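Local coordinates for protein octenoyl-CoA reductase/carboxylase (PDB 4A10) that probably catalyses the NADPH-dependent reductive carboxylation of 2-octenoyl-CoA, and binds NADP(+) in a Rossmann-type domain, at residues B[250-255]-B[269-274]; B[289-294]-B[319-324]; B[306-311]-B[325-330]. All blocks are in the same frame, centred on the assembly; numbering follows the deposited sequence.

Contact 1: residues B[250-255]-B[269-274]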
ATOM      1  N   ALA B 250      -8.431 -18.060 -19.312  1.00 17.49           N
ATOM      2  CA  ALA B 250      -8.313 -17.356 -20.594  1.00 17.53           C
ATOM      3  C   ALA B 250      -9.619 -17.334 -21.379  1.00 18.15           C
ATOM      4  O   ALA B 250     -10.405 -18.303 -21.340  1.00 18.70           O
ATOM      5  CB  ALA B 250      -7.219 -17.994 -21.435  1.00 17.56           C
ATOM      6  N   VAL B 251      -9.860 -16.219 -22.064  1.00 18.12           N
ATOM      7  CA  VAL B 251     -10.953 -16.129 -23.030  1.00 19.43           C
ATOM      8  C   VAL B 251     -10.349 -16.012 -24.426  1.00 20.11           C
ATOM      9  O   VAL B 251      -9.504 -15.140 -24.695  1.00 19.38           O
ATOM     10  CB  VAL B 251     -11.936 -14.954 -22.754  1.00 19.40           C
ATOM     11  CG1 VAL B 251     -13.107 -15.021 -23.709  1.00 20.77           C
ATOM     12  CG2 VAL B 251     -12.458 -15.006 -21.335  1.00 19.10           C
ATOM     13  N   VAL B 252     -10.760 -16.932 -25.293  1.00 21.45           N
ATOM     14  CA  VAL B 252     -10.310 -16.970 -26.684  1.00 22.43           C
ATOM     15  C   VAL B 252     -11.536 -17.050 -27.579  1.00 24.29           C
ATOM     16  O   VAL B 252     -12.637 -17.373 -27.116  1.00 23.98           O
ATOM     17  CB  VAL B 252      -9.404 -18.197 -26.990  1.00 22.54           C
ATOM     18  CG1 VAL B 252      -8.185 -18.229 -26.081  1.00 21.37           C
ATOM     19  CG2 VAL B 252     -10.184 -19.503 -26.868  1.00 22.88           C
ATOM     20  N   SER B 253     -11.339 -16.780 -28.868  1.00 25.70           N
ATOM     21  CA  SER B 253     -12.451 -16.810 -29.816  1.00 27.35           C
ATOM     22  C   SER B 253     -12.345 -17.900 -30.887  1.00 28.32           C
ATOM     23  O   SER B 253     -13.261 -18.044 -31.700  1.00 29.58           O
ATOM     24  CB  SER B 253     -12.680 -15.423 -30.446  1.00 27.36           C
ATOM     25  OG  SER B 253     -11.459 -14.824 -30.851  1.00 27.74           O
ATOM     26  N   SER B 254     -11.258 -18.673 -30.885  1.00 27.95           N
ATOM     27  CA  SER B 254     -11.123 -19.759 -31.854  1.00 29.11           C
ATOM     28  C   SER B 254     -10.372 -20.990 -31.339  1.00 28.97           C
ATOM     29  O   SER B 254      -9.670 -20.935 -30.328  1.00 28.35           O
ATOM     30  CB  SER B 254     -10.474 -19.252 -33.147  1.00 29.14           C
ATOM     31  OG  SER B 254      -9.085 -19.026 -32.959  1.00 28.40           O
ATOM     32  N   ALA B 255     -10.529 -22.096 -32.063  1.00 29.66           N
ATOM     33  CA  ALA B 255      -9.790 -23.322 -31.806  1.00 29.78           C
ATOM     34  C   ALA B 255      -8.282 -23.067 -31.761  1.00 29.07           C
ATOM     35  O   ALA B 255      -7.614 -23.497 -30.824  1.00 28.66           O
ATOM     36  CB  ALA B 255     -10.129 -24.371 -32.856  1.00 30.92           C
ATOM     37  N   VAL B 269      -9.935 -22.578 -19.955  1.00 21.75           N
ATOM     38  CA  VAL B 269     -10.208 -21.828 -21.186  1.00 22.68           C
ATOM     39  C   VAL B 269     -11.704 -21.655 -21.458  1.00 23.96           C
ATOM     40  O   VAL B 269     -12.456 -22.632 -21.478  1.00 24.27           O
ATOM     41  CB  VAL B 269      -9.563 -22.507 -22.417  1.00 23.89           C
ATOM     42  CG1 VAL B 269      -9.924 -21.765 -23.694  1.00 23.56           C
ATOM     43  CG2 VAL B 269      -8.049 -22.576 -22.261  1.00 23.05           C
ATOM     44  N   ILE B 270     -12.124 -20.405 -21.650  1.00 24.51           N
ATOM     45  CA  ILE B 270     -13.504 -20.083 -22.022  1.00 26.33           C
ATOM     46  C   ILE B 270     -13.554 -19.554 -23.447  1.00 28.19           C
ATOM     47  O   ILE B 270     -12.820 -18.615 -23.804  1.00 27.51           O
ATOM     48  CB  ILE B 270     -14.137 -19.033 -21.078  1.00 25.75           C
ATOM     49  CG1 ILE B 270     -14.407 -19.643 -19.701  1.00 25.60           C
ATOM     50  CG2 ILE B 270     -15.439 -18.449 -21.681  1.00 26.26           C
ATOM     51  CD1 ILE B 270     -14.839 -18.626 -18.654  1.00 24.70           C
ATOM     52  N   ASN B 271     -14.413 -20.162 -24.262  1.00 30.50           N
ATOM     53  CA  ASN B 271     -14.623 -19.682 -25.616  1.00 33.21           C
ATOM     54  C   ASN B 271     -15.656 -18.562 -25.663  1.00 34.25           C
ATOM     55  O   ASN B 271     -16.777 -18.704 -25.158  1.00 34.69           O
ATOM     56  CB  ASN B 271     -14.990 -20.831 -26.568  1.00 35.07           C
ATOM     57  CG  ASN B 271     -13.775 -21.368 -27.325  1.00 36.62           C
ATOM     58  OD1 ASN B 271     -13.628 -21.146 -28.535  1.00 36.94           O
ATOM     59  ND2 ASN B 271     -12.879 -22.044 -26.603  1.00 37.36           N
ATOM     60  N   ARG B 272     -15.266 -17.451 -26.276  1.00 35.07           N
ATOM     61  CA  ARG B 272     -16.122 -16.276 -26.416  1.00 36.70           C
ATOM     62  C   ARG B 272     -17.497 -16.591 -27.042  1.00 39.00           C
ATOM     63  O   ARG B 272     -18.473 -15.879 -26.788  1.00 39.63           O
ATOM     64  CB  ARG B 272     -15.391 -15.205 -27.233  1.00 36.78           C
ATOM     65  CG  ARG B 272     -15.702 -13.785 -26.832  1.00 37.38           C
ATOM     66  CD  ARG B 272     -14.909 -12.784 -27.664  1.00 38.98           C
ATOM     67  NE  ARG B 272     -15.631 -11.518 -27.782  1.00 41.13           N
ATOM     68  CZ  ARG B 272     -15.066 -10.339 -28.031  1.00 41.86           C
ATOM     69  NH1 ARG B 272     -13.755 -10.242 -28.188  1.00 42.37           N
ATOM     70  NH2 ARG B 272     -15.813  -9.247 -28.109  1.00 42.52           N
ATOM     71  N   ALA B 273     -17.574 -17.663 -27.835  1.00 40.62           N
ATOM     72  CA  ALA B 273     -18.814 -18.040 -28.537  1.00 43.22           C
ATOM     73  C   ALA B 273     -20.063 -18.279 -27.665  1.00 43.95           C
ATOM     74  O   ALA B 273     -21.175 -18.213 -28.173  1.00 45.85           O
ATOM     75  CB  ALA B 273     -18.574 -19.221 -29.481  1.00 44.39           C
ATOM     76  N   GLU B 274     -19.910 -18.560 -26.374  1.00 43.32           N
ATOM     77  CA  GLU B 274     -21.077 -18.441 -25.483  1.00 44.15           C
ATOM     78  C   GLU B 274     -21.374 -16.970 -25.176  1.00 44.04           C
ATOM     79  O   GLU B 274     -20.974 -16.447 -24.130  1.00 42.60           O
ATOM     80  CB  GLU B 274     -20.977 -19.280 -24.202  1.00 43.05           C
ATOM     81  CG  GLU B 274     -19.611 -19.849 -23.906  1.00 42.65           C
ATOM     82  CD  GLU B 274     -19.342 -21.129 -24.662  1.00 44.35           C
ATOM     83  OE1 GLU B 274     -20.292 -21.708 -25.224  1.00 46.28           O
ATOM     84  OE2 GLU B 274     -18.173 -21.559 -24.694  1.00 44.65           O
TER
HETATM   85  O   HOH W   1     -15.350 -19.216 -29.164  1.00 13.07           O
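Strands 250-252 and 269-271 run parallel, their short axes 30° apart, with Ala250, Val251 and Val252 set beside Val269, Ile270 and Asn271. Three backbone bonds join them: Ile270 N to Ala250 O at 2.7 Å, Val252 N to Ile270 O at 3.0 Å and Arg272 N to Val252 O at 2.8 Å. The last reaches just past the strand and holds the start of the turn that runs from Asn271 to Glu274.

Side chains alternate between the two faces of the sheet. On one, Val252 puts CG2 between its backbone N and carbonyl carbon (chi1 -57°), which lets that single methyl meet both neighbours across the gap: Val269 CG1 at 3.9 Å, the two side chains at roughly a right angle, and Asn271 ND2 at 3.7 Å. Helix 255-263 packs over this face through Val261 and Glu258, and Glu258 OE1 takes the hydrogen bond of Asn271 ND2. Strand, helix and edge strand thus form one beta-alpha-beta unit of the Rossmann fold. On the other face Val251 CG1 lies 3.6 Å from Ile270 O, while Ile270 itself packs against helix 286-303.

Beyond the paired residues the chains diverge around a water. It donates to Asn271 OD1 at 2.7 Å and accepts from Ala273 N; its link to Ser253 O is long and weak. Ser254 N-caps the next helix, its OG bonded to Lys257 N. Ser253 and Arg272, which sit side by side where the strands end, both bind NADP(+), as does Lys257 of the following helix. Arg272 brings its CB close to Ser253 CB, then runs extended from CG to NE, carrying its guanidinium away from the strands.

Contact 2: residues B[289-294]-B[319-324]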
ATOM      1  N   VAL B 289     -25.629  -6.913 -18.924  1.00 44.86           N
ATOM      2  CA  VAL B 289     -25.885  -7.383 -17.566  1.00 44.06           C
ATOM      3  C   VAL B 289     -25.968  -8.910 -17.602  1.00 43.59           C
ATOM      4  O   VAL B 289     -25.207  -9.596 -16.907  1.00 42.32           O
ATOM      5  CB  VAL B 289     -27.186  -6.769 -16.965  1.00 45.95           C
ATOM      6  CG1 VAL B 289     -27.481  -7.359 -15.576  1.00 45.69           C
ATOM      7  CG2 VAL B 289     -27.090  -5.243 -16.889  1.00 46.09           C
ATOM      8  N   GLU B 290     -26.857  -9.425 -18.451  1.00 44.40           N
ATOM      9  CA  GLU B 290     -27.114 -10.860 -18.559  1.00 44.23           C
ATOM     10  C   GLU B 290     -25.862 -11.693 -18.923  1.00 41.88           C
ATOM     11  O   GLU B 290     -25.526 -12.650 -18.223  1.00 40.84           O
ATOM     12  CB  GLU B 290     -28.258 -11.115 -19.547  1.00 46.48           C
ATOM     13  CG  GLU B 290     -29.171 -12.284 -19.164  1.00 49.21           C
ATOM     14  CD  GLU B 290     -28.518 -13.654 -19.363  1.00 50.09           C
ATOM     15  OE1 GLU B 290     -27.551 -13.750 -20.156  1.00 49.86           O
ATOM     16  OE2 GLU B 290     -28.974 -14.632 -18.727  1.00 50.10           O
ATOM     17  N   THR B 291     -25.193 -11.329 -20.016  1.00 40.67           N
ATOM     18  CA  THR B 291     -23.924 -11.954 -20.422  1.00 38.55           C
ATOM     19  C   THR B 291     -22.930 -12.079 -19.259  1.00 35.91           C
ATOM     20  O   THR B 291     -22.279 -13.111 -19.100  1.00 35.25           O
ATOM     21  CB  THR B 291     -23.260 -11.149 -21.556  1.00 38.56           C
ATOM     22  OG1 THR B 291     -24.218 -10.934 -22.599  1.00 40.98           O
ATOM     23  CG2 THR B 291     -22.044 -11.868 -22.115  1.00 36.98           C
ATOM     24  N   GLY B 292     -22.829 -11.026 -18.451  1.00 34.52           N
ATOM     25  CA  GLY B 292     -21.934 -11.008 -17.288  1.00 31.61           C
ATOM     26  C   GLY B 292     -22.240 -12.102 -16.284  1.00 30.73           C
ATOM     27  O   GLY B 292     -21.329 -12.741 -15.748  1.00 29.25           O
ATOM     28  N   ARG B 293     -23.532 -12.327 -16.041  1.00 31.44           N
ATOM     29  CA  ARG B 293     -23.976 -13.406 -15.162  1.00 30.61           C
ATOM     30  C   ARG B 293     -23.574 -14.759 -15.749  1.00 29.79           C
ATOM     31  O   ARG B 293     -23.110 -15.645 -15.023  1.00 28.98           O
ATOM     32  CB  ARG B 293     -25.497 -13.334 -14.917  1.00 32.57           C
ATOM     33  N   LYS B 294     -23.740 -14.910 -17.062  1.00 29.33           N
ATOM     34  CA  LYS B 294     -23.295 -16.117 -17.748  1.00 28.48           C
ATOM     35  C   LYS B 294     -21.796 -16.316 -17.526  1.00 26.32           C
ATOM     36  O   LYS B 294     -21.377 -17.343 -16.981  1.00 26.56           O
ATOM     37  CB  LYS B 294     -23.629 -16.056 -19.233  1.00 29.29           C
ATOM     38  N   PHE B 319     -14.774  -4.572 -21.531  1.00 26.61           N
ATOM     39  CA  PHE B 319     -14.521  -3.713 -20.389  1.00 25.52           C
ATOM     40  C   PHE B 319     -15.712  -3.627 -19.439  1.00 25.27           C
ATOM     41  O   PHE B 319     -15.540  -3.669 -18.217  1.00 24.59           O
ATOM     42  CB  PHE B 319     -14.087  -2.308 -20.807  1.00 26.40           C
ATOM     43  CG  PHE B 319     -14.069  -1.337 -19.666  1.00 26.36           C
ATOM     44  CD1 PHE B 319     -13.045  -1.378 -18.718  1.00 26.05           C
ATOM     45  CD2 PHE B 319     -15.096  -0.422 -19.502  1.00 28.30           C
ATOM     46  CE1 PHE B 319     -13.028  -0.507 -17.635  1.00 25.80           C
ATOM     47  CE2 PHE B 319     -15.093   0.457 -18.423  1.00 29.55           C
ATOM     48  CZ  PHE B 319     -14.049   0.411 -17.482  1.00 28.02           C
ATOM     49  N   GLY B 320     -16.907  -3.487 -20.003  1.00 25.86           N
ATOM     50  CA  GLY B 320     -18.121  -3.409 -19.207  1.00 25.68           C
ATOM     51  C   GLY B 320     -18.356  -4.690 -18.440  1.00 24.15           C
ATOM     52  O   GLY B 320     -18.688  -4.658 -17.258  1.00 23.84           O
ATOM     53  N   LEU B 321     -18.154  -5.814 -19.124  1.00 23.33           N
ATOM     54  CA  LEU B 321     -18.284  -7.148 -18.549  1.00 21.83           C
ATOM     55  C   LEU B 321     -17.301  -7.385 -17.403  1.00 19.51           C
ATOM     56  O   LEU B 321     -17.649  -7.999 -16.408  1.00 19.00           O
ATOM     57  CB  LEU B 321     -18.069  -8.211 -19.627  1.00 21.76           C
ATOM     58  CG  LEU B 321     -19.089  -8.354 -20.753  1.00 23.51           C
ATOM     59  CD1 LEU B 321     -18.472  -9.064 -21.958  1.00 23.73           C
ATOM     60  CD2 LEU B 321     -20.303  -9.110 -20.271  1.00 24.54           C
ATOM     61  N   SER B 322     -16.073  -6.899 -17.564  1.00 18.28           N
ATOM     62  CA  SER B 322     -15.006  -7.068 -16.571  1.00 16.13           C
ATOM     63  C   SER B 322     -15.444  -6.543 -15.196  1.00 15.81           C
ATOM     64  O   SER B 322     -15.246  -7.200 -14.161  1.00 15.05           O
ATOM     65  CB  SER B 322     -13.744  -6.342 -17.056  1.00 15.98           C
ATOM     66  OG  SER B 322     -13.302  -6.866 -18.303  1.00 15.20           O
ATOM     67  N   VAL B 323     -16.062  -5.364 -15.221  1.00 16.24           N
ATOM     68  CA  VAL B 323     -16.614  -4.709 -14.045  1.00 16.80           C
ATOM     69  C   VAL B 323     -17.726  -5.558 -13.419  1.00 17.27           C
ATOM     70  O   VAL B 323     -17.749  -5.732 -12.206  1.00 17.01           O
ATOM     71  CB  VAL B 323     -17.116  -3.267 -14.384  1.00 17.69           C
ATOM     72  CG1 VAL B 323     -17.725  -2.586 -13.168  1.00 18.65           C
ATOM     73  CG2 VAL B 323     -15.971  -2.421 -14.922  1.00 17.88           C
ATOM     74  N   ILE B 324     -18.617  -6.110 -14.245  1.00 18.38           N
ATOM     75  CA  ILE B 324     -19.674  -7.008 -13.754  1.00 19.19           C
ATOM     76  C   ILE B 324     -19.074  -8.188 -12.999  1.00 18.41           C
ATOM     77  O   ILE B 324     -19.384  -8.386 -11.827  1.00 18.45           O
ATOM     78  CB  ILE B 324     -20.587  -7.561 -14.907  1.00 20.39           C
ATOM     79  CG1 ILE B 324     -21.089  -6.441 -15.831  1.00 22.77           C
ATOM     80  CG2 ILE B 324     -21.739  -8.457 -14.366  1.00 21.05           C
ATOM     81  CD1 ILE B 324     -22.192  -5.584 -15.270  1.00 25.67           C
TER
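Neither segment brings a ring or side-chain amide to where Leu321 and Ile324 meet Thr291 and Gly292. The single aromatic ring of the two, that of Phe319, belongs to the far side of its helix, where Val323 CG2 stands 4.3 Å above one face, displaced toward the rim. Backbone peptides are the flat groups touched here: Leu321 CD2 comes to 3.7 Å from Gly292 N, and Ile324 CG2 lies 4.4 Å from Val289 O.

Aliphatic branches do the rest. Leu321 has CG anti to its carbonyl carbon (chi1 -67°), and although its CB leaves the helix to one side, the branch bends back so that CD2 also meets Thr291 CG2 at 3.7 Å. That threonine methyl stands anti to the backbone N, while OG1 sits beside the backbone N and is bonded to Arg287 O, one turn earlier in the same helix. Ile324 has its CB directed toward the partner helix. Its CG2 rests on Gly292 CA at 3.9 Å, where the glycine offers bare backbone instead of a side chain.

The helix segments cross at -58° with axes 9.0 Å apart, and the CA atoms of Gly292 and Leu321 come within 5.5 Å. These helices, 286-303 and 318-325, lead into and out of strand 309-311 of the Rossmann domain and pack against each other beside its parallel sheet. Tyr349 of helix 348-351 touches both Val289 and Ile324 at one margin, and Trp227 touches Leu321.

With no hydrogen bond or salt bridge crossing between the segments, the contact rests on van der Waals packing of methyls against one another and against the glycine backbone, so the spacing of the helices depends on shape rather than on polar pairing.

Contact 3: residues B[306-311]-B[325-330]; sequences EPDIVF and VARRGG
Val310, Pro307, Val325 and Ala326 make the apolar centre. Val310 CG2 touches Ala326 CB at 4.0 Å and Val325 CG2 at 4.2 Å. The same Val325 methyl, placed between its backbone N and carbonyl carbon by a chi1 of -43°, meets Pro307 CG at 4.0 Å, so that the end of the helix is wedged against both the strand and the proline ring. Leu225 of the neighbouring strand 223-226 and Leu295 and Val299 of helix 286-303 add to this core.

Moving outward, the last helical carbonyl turns its oxygen toward the proline ring, Val325 O lying 3.2 Å from Pro307 CD. A nearly straight bond then joins Arg327 N to Pro307 O at 2.9 Å, fixing the chain just after it has left helix 318-325. From Arg327 to Gly330 it makes a type II turn, with Gly329 at positive phi, and enters strand 331-334; this is the return half of a beta-alpha-beta unit in the Rossmann domain.

At the polar edge Arg327 folds back, bent at chi2 and chi3, and forms a salt bridge, NE donating almost straight to Asp308 OD1 at 3.1 Å. The oxygen lies near the guanidinium plane and uses its anti lone pair, but the two planes are 83° apart, an arrangement that gives one bond through NE rather than a two-pronged pair. NH1 donates to Arg328 O in a bent bond, the acceptor tilted from the guanidinium plane. Glu306 OE1 reaches Arg328 N through a water, which donates at 2.8 Å to OE1 and accepts from Arg328 N.

Asp308 OD2 is bonded to Ile223 N and salt-bridged to Arg305. Both oxygens of this buried side chain are therefore engaged by donors, two of them arginines, which would be expected to favour the charged carboxylate.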
ATOM      1  N   GLU B 306     -15.411 -16.338  -8.301  1.00 18.85           N
ATOM      2  CA  GLU B 306     -15.376 -15.188  -9.221  1.00 19.07           C
ATOM      3  C   GLU B 306     -13.941 -14.679  -9.346  1.00 16.99           C
ATOM      4  O   GLU B 306     -13.127 -14.919  -8.459  1.00 17.03           O
ATOM      5  CB  GLU B 306     -16.241 -14.041  -8.681  1.00 20.25           C
ATOM      6  CG  GLU B 306     -17.742 -14.290  -8.608  1.00 25.12           C
ATOM      7  CD  GLU B 306     -18.484 -13.129  -7.924  1.00 30.70           C
ATOM      8  OE1 GLU B 306     -18.140 -12.777  -6.761  1.00 30.63           O
ATOM      9  OE2 GLU B 306     -19.414 -12.566  -8.552  1.00 34.16           O
ATOM     10  N   PRO B 307     -13.611 -13.957 -10.429  1.00 15.69           N
ATOM     11  CA  PRO B 307     -12.189 -13.595 -10.464  1.00 14.02           C
ATOM     12  C   PRO B 307     -11.796 -12.467  -9.514  1.00 12.89           C
ATOM     13  O   PRO B 307     -12.567 -11.539  -9.274  1.00 12.85           O
ATOM     14  CB  PRO B 307     -11.955 -13.199 -11.934  1.00 13.90           C
ATOM     15  CG  PRO B 307     -13.293 -12.785 -12.425  1.00 15.04           C
ATOM     16  CD  PRO B 307     -14.312 -13.597 -11.673  1.00 15.87           C
ATOM     17  N   ASP B 308     -10.581 -12.571  -8.982  1.00 12.00           N
ATOM     18  CA  ASP B 308      -9.997 -11.577  -8.075  1.00 11.15           C
ATOM     19  C   ASP B 308      -9.507 -10.351  -8.841  1.00 10.24           C
ATOM     20  O   ASP B 308      -9.542  -9.231  -8.324  1.00 10.26           O
ATOM     21  CB  ASP B 308      -8.833 -12.218  -7.310  1.00 10.64           C
ATOM     22  CG  ASP B 308      -9.293 -13.392  -6.443  1.00 14.04           C
ATOM     23  OD1 ASP B 308     -10.154 -13.176  -5.554  1.00 14.45           O
ATOM     24  OD2 ASP B 308      -8.818 -14.531  -6.664  1.00 16.11           O
ATOM     25  N   ILE B 309      -9.044 -10.593 -10.066  1.00  9.07           N
ATOM     26  CA  ILE B 309      -8.506  -9.574 -10.954  1.00  9.11           C
ATOM     27  C   ILE B 309      -8.998  -9.931 -12.355  1.00  9.02           C
ATOM     28  O   ILE B 309      -8.952 -11.089 -12.746  1.00  8.95           O
ATOM     29  CB  ILE B 309      -6.943  -9.591 -10.981  1.00  8.89           C
ATOM     30  CG1 ILE B 309      -6.354  -9.173  -9.617  1.00  9.60           C
ATOM     31  CG2 ILE B 309      -6.394  -8.669 -12.118  1.00  8.41           C
ATOM     32  CD1 ILE B 309      -4.871  -9.654  -9.415  1.00 10.21           C
ATOM     33  N   VAL B 310      -9.477  -8.940 -13.095  1.00  9.87           N
ATOM     34  CA  VAL B 310      -9.796  -9.131 -14.514  1.00 10.29           C
ATOM     35  C   VAL B 310      -8.809  -8.313 -15.333  1.00 11.16           C
ATOM     36  O   VAL B 310      -8.608  -7.148 -15.055  1.00 11.44           O
ATOM     37  CB  VAL B 310     -11.229  -8.691 -14.865  1.00 10.55           C
ATOM     38  CG1 VAL B 310     -11.515  -8.951 -16.360  1.00 10.72           C
ATOM     39  CG2 VAL B 310     -12.272  -9.407 -13.978  1.00 10.33           C
ATOM     40  N   PHE B 311      -8.215  -8.935 -16.344  1.00 12.38           N
ATOM     41  CA  PHE B 311      -7.206  -8.317 -17.179  1.00 13.44           C
ATOM     42  C   PHE B 311      -7.818  -8.068 -18.563  1.00 15.39           C
ATOM     43  O   PHE B 311      -8.190  -9.011 -19.249  1.00 15.41           O
ATOM     44  CB  PHE B 311      -6.004  -9.279 -17.267  1.00 12.90           C
ATOM     45  CG  PHE B 311      -4.826  -8.740 -18.029  1.00 12.38           C
ATOM     46  CD1 PHE B 311      -4.796  -8.771 -19.418  1.00 10.67           C
ATOM     47  CD2 PHE B 311      -3.737  -8.204 -17.349  1.00 11.80           C
ATOM     48  CE1 PHE B 311      -3.705  -8.295 -20.106  1.00 11.17           C
ATOM     49  CE2 PHE B 311      -2.639  -7.721 -18.028  1.00 10.61           C
ATOM     50  CZ  PHE B 311      -2.614  -7.761 -19.411  1.00 10.96           C
ATOM     51  N   VAL B 325     -18.200  -8.954 -13.659  1.00 17.78           N
ATOM     52  CA  VAL B 325     -17.795 -10.270 -13.138  1.00 17.72           C
ATOM     53  C   VAL B 325     -16.707 -10.288 -12.044  1.00 17.15           C
ATOM     54  O   VAL B 325     -16.554 -11.309 -11.359  1.00 16.46           O
ATOM     55  CB  VAL B 325     -17.419 -11.286 -14.277  1.00 17.64           C
ATOM     56  CG1 VAL B 325     -18.434 -11.210 -15.438  1.00 19.99           C
ATOM     57  CG2 VAL B 325     -15.993 -11.069 -14.762  1.00 16.37           C
ATOM     58  N   ALA B 326     -15.950  -9.190 -11.890  1.00 16.48           N
ATOM     59  CA  ALA B 326     -14.938  -9.136 -10.842  1.00 15.97           C
ATOM     60  C   ALA B 326     -15.612  -9.326  -9.489  1.00 16.81           C
ATOM     61  O   ALA B 326     -16.713  -8.832  -9.263  1.00 17.87           O
ATOM     62  CB  ALA B 326     -14.167  -7.816 -10.886  1.00 15.58           C
ATOM     63  N   ARG B 327     -14.965 -10.071  -8.602  1.00 16.60           N
ATOM     64  CA  ARG B 327     -15.474 -10.275  -7.245  1.00 17.39           C
ATOM     65  C   ARG B 327     -15.633  -8.954  -6.477  1.00 17.51           C
ATOM     66  O   ARG B 327     -15.018  -7.948  -6.827  1.00 16.57           O
ATOM     67  CB  ARG B 327     -14.607 -11.347  -6.532  1.00 17.59           C
ATOM     68  CG  ARG B 327     -13.871 -11.034  -5.219  1.00 19.97           C
ATOM     69  CD  ARG B 327     -12.602 -10.247  -5.478  1.00 21.31           C
ATOM     70  NE  ARG B 327     -11.437 -10.564  -4.635  1.00 22.60           N
ATOM     71  CZ  ARG B 327     -11.044  -9.866  -3.567  1.00 24.32           C
ATOM     72  NH1 ARG B 327     -11.749  -8.837  -3.123  1.00 25.02           N
ATOM     73  NH2 ARG B 327      -9.940 -10.212  -2.916  1.00 25.84           N
ATOM     74  N   ARG B 328     -16.484  -8.952  -5.450  1.00 17.99           N
ATOM     75  CA  ARG B 328     -16.618  -7.811  -4.542  1.00 18.43           C
ATOM     76  C   ARG B 328     -15.237  -7.459  -3.973  1.00 17.41           C
ATOM     77  O   ARG B 328     -14.531  -8.331  -3.458  1.00 17.33           O
ATOM     78  CB  ARG B 328     -17.590  -8.174  -3.416  1.00 20.25           C
ATOM     79  CG  ARG B 328     -17.862  -7.094  -2.397  1.00 23.31           C
ATOM     80  CD  ARG B 328     -18.660  -7.709  -1.256  1.00 28.12           C
ATOM     81  NE  ARG B 328     -19.900  -6.981  -1.009  1.00 32.97           N
ATOM     82  CZ  ARG B 328     -21.056  -7.250  -1.614  1.00 35.58           C
ATOM     83  NH1 ARG B 328     -21.139  -8.236  -2.507  1.00 36.06           N
ATOM     84  NH2 ARG B 328     -22.136  -6.538  -1.325  1.00 37.09           N
ATOM     85  N   GLY B 329     -14.848  -6.194  -4.089  1.00 16.55           N
ATOM     86  CA  GLY B 329     -13.492  -5.780  -3.757  1.00 15.21           C
ATOM     87  C   GLY B 329     -12.460  -6.194  -4.799  1.00 13.58           C
ATOM     88  O   GLY B 329     -11.271  -6.158  -4.534  1.00 13.13           O
ATOM     89  N   GLY B 330     -12.908  -6.580  -5.991  1.00 12.96           N
ATOM     90  CA  GLY B 330     -11.993  -7.044  -7.041  1.00 11.18           C
ATOM     91  C   GLY B 330     -11.369  -5.880  -7.782  1.00 10.80           C
ATOM     92  O   GLY B 330     -11.733  -4.744  -7.533  1.00 10.93           O
TER
HETATM   93  O   HOH W   2     -17.783 -11.169  -4.519  1.00 17.53           O

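Following the chain, contact 1 closes first: strand 247-252, helix 255-263 and edge strand 269-271 form a loop that is complete before the others open. The chain then enters helix 286-303, whose early part opens contact 2. Before that contact closes, residues 306-311 open contact 3; helix 318-325 then completes contact 2, and its last residue and the turn that follows complete contact 3, so the two cross. They also touch, through Gly292 against Val325 and Ser322 against Val310. Contacts 1 and 3 reach the same parallel sheet at separate strands, with centres about 19 Å apart, while contact 2 joins two helices beside it.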